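Local coordinates for protein 16 kDa beta-galactoside-binding lectin (PDB 1QMJ) that binds beta-galactosides as a homodimeric galectin of chicken and may take part in regulating differentiation, at residues D25-F29 with E121-K125. Residues are numbered along the deposited sequence; the frame is centred on the assembly and turned at random.
Sequences DAKGF and EGDFK
Asp123 and the loop residues Lys27 and Gly28 grip each other through two nearly straight hydrogen bonds, a worked example of how one short turn can hold a neighbouring loop by both its backbone and its side chain. Asp123 OD2 receives Lys27 N at 2.9 Å, on the anti side of the carboxylate and 28° out of its plane. In the other direction Asp123 N donates to Gly28 O at 3.1 Å. With CG anti to its own carbonyl carbon (chi1 -54°), the carboxylate lies beside the backbone N, so that side chain and amide address the same loop. Asp123 CB meanwhile lies 3.6 Å from Ala26 CB, and Lys27 CB packs alongside Asp123 OD2.

Asp123 is the centre of an inverse gamma turn, closed by a weak hydrogen bond from Phe124 N to Gly122 O, and this turn takes the chain from one sheet of the galectin beta-sandwich to the other: strand 117-122 ends on one side, strand 124-131 begins on the other. Strand 29-33 starts beside it, Phe29 and Gly122 forming an antiparallel non-hydrogen-bonded pair with CA atoms 4.1 Å apart. Gly122, with no side chain, lets the two backbones close up here, its CA lying 3.8 Å from Gly28 O.

Inward from the turn, the Phe29 and Phe124 rings make an offset stack, with centroids 4.8 Å apart and planes inclined by 21°. Phe124 CD1 sits 4.0 Å above one face of the Phe29 ring. Behind the rings, Phe29 CB meets Phe124 CB at 3.7 Å. Ile22 touches both phenylalanines, as Ile86 does Phe29 and Val84 does Phe124. Backbone hydrogen bonds of Lys27 with Phe48 and Asp49 position the loop further, and one of Asp123 with Leu23 the turn.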
loop_
_atom_site.group_PDB
_atom_site.type_symbol
_atom_site.label_atom_id
_atom_site.label_comp_id
_atom_site.label_asym_id
_atom_site.label_seq_id
_atom_site.Cartn_x
_atom_site.Cartn_y
_atom_site.Cartn_z
ATOM N N ASP A 25 14.664 -18.572 -1.711
ATOM C CA ASP A 25 15.466 -18.775 -2.941
ATOM C C ASP A 25 15.577 -17.459 -3.691
ATOM O O ASP A 25 15.682 -17.429 -4.925
ATOM C CB ASP A 25 14.800 -19.811 -3.843
ATOM C CG ASP A 25 13.282 -19.664 -3.890
ATOM O OD1 ASP A 25 12.571 -20.044 -2.884
ATOM O OD2 ASP A 25 12.716 -19.160 -4.933
ATOM N N ALA A 26 15.551 -16.419 -2.904
ATOM C CA ALA A 26 15.617 -15.048 -3.389
ATOM C C ALA A 26 16.957 -14.740 -4.059
ATOM O O ALA A 26 18.031 -15.006 -3.497
ATOM C CB ALA A 26 15.446 -14.075 -2.221
ATOM N N LYS A 27 16.829 -14.188 -5.250
ATOM C CA LYS A 27 17.968 -13.742 -6.056
ATOM C C LYS A 27 18.380 -12.389 -5.514
ATOM O O LYS A 27 19.563 -12.021 -5.537
ATOM C CB LYS A 27 17.555 -13.565 -7.517
ATOM C CG LYS A 27 17.549 -14.835 -8.354
ATOM C CD LYS A 27 17.267 -14.514 -9.825
ATOM C CE LYS A 27 17.383 -15.708 -10.761
ATOM N NZ LYS A 27 17.220 -15.330 -12.174
ATOM N N GLY A 28 17.331 -11.737 -5.054
ATOM C CA GLY A 28 17.363 -10.407 -4.466
ATOM C C GLY A 28 15.989 -9.764 -4.653
ATOM O O GLY A 28 15.106 -10.318 -5.322
ATOM N N PHE A 29 15.842 -8.620 -4.051
ATOM C CA PHE A 29 14.611 -7.831 -4.136
ATOM C C PHE A 29 15.004 -6.370 -4.094
ATOM O O PHE A 29 16.170 -6.036 -3.838
ATOM C CB PHE A 29 13.656 -8.170 -2.981
ATOM C CG PHE A 29 14.197 -7.800 -1.605
ATOM C CD1 PHE A 29 15.049 -8.680 -0.938
ATOM C CD2 PHE A 29 13.835 -6.583 -1.014
ATOM C CE1 PHE A 29 15.546 -8.345 0.326
ATOM C CE2 PHE A 29 14.331 -6.246 0.249
ATOM C CZ PHE A 29 15.188 -7.129 0.920
ATOM N N GLU A 121 9.672 -4.884 -5.478
ATOM C CA GLU A 121 9.832 -5.872 -6.541
ATOM C C GLU A 121 10.830 -6.970 -6.174
ATOM O O GLU A 121 11.545 -6.880 -5.170
ATOM C CB GLU A 121 10.232 -5.194 -7.860
ATOM C CG GLU A 121 11.531 -4.409 -7.803
ATOM C CD GLU A 121 11.848 -3.688 -9.108
ATOM O OE1 GLU A 121 10.982 -2.927 -9.601
ATOM O OE2 GLU A 121 12.970 -3.872 -9.633
ATOM N N GLY A 122 10.856 -8.017 -6.989
ATOM C CA GLY A 122 11.759 -9.120 -6.739
ATOM C C GLY A 122 11.180 -10.196 -5.840
ATOM O O GLY A 122 9.960 -10.333 -5.686
ATOM N N ASP A 123 12.076 -10.956 -5.228
ATOM C CA ASP A 123 11.700 -12.057 -4.361
ATOM C C ASP A 123 11.443 -11.647 -2.923
ATOM O O ASP A 123 12.157 -12.064 -2.004
ATOM C CB ASP A 123 12.767 -13.143 -4.435
ATOM C CG ASP A 123 13.042 -13.581 -5.859
ATOM O OD1 ASP A 123 12.081 -13.959 -6.560
ATOM O OD2 ASP A 123 14.210 -13.517 -6.289
ATOM N N PHE A 124 10.410 -10.830 -2.740
ATOM C CA PHE A 124 10.012 -10.356 -1.423
ATOM C C PHE A 124 8.497 -10.478 -1.359
ATOM O O PHE A 124 7.800 -10.206 -2.341
ATOM C CB PHE A 124 10.432 -8.894 -1.223
ATOM C CG PHE A 124 10.318 -8.404 0.202
ATOM C CD1 PHE A 124 11.186 -8.865 1.185
ATOM C CD2 PHE A 124 9.369 -7.449 0.550
ATOM C CE1 PHE A 124 11.119 -8.385 2.488
ATOM C CE2 PHE A 124 9.293 -6.959 1.858
ATOM C CZ PHE A 124 10.173 -7.430 2.825
ATOM N N LYS A 125 7.995 -10.953 -0.228
ATOM C CA LYS A 125 6.563 -11.095 -0.036
ATOM C C LYS A 125 6.117 -10.049 0.990
ATOM O O LYS A 125 6.456 -10.134 2.168
ATOM C CB LYS A 125 6.225 -12.506 0.451
ATOM C CG LYS A 125 4.743 -12.799 0.499
ATOM C CD LYS A 125 4.447 -14.027 1.348
ATOM C CE LYS A 125 4.765 -13.786 2.823
ATOM N NZ LYS A 125 3.934 -12.699 3.431
#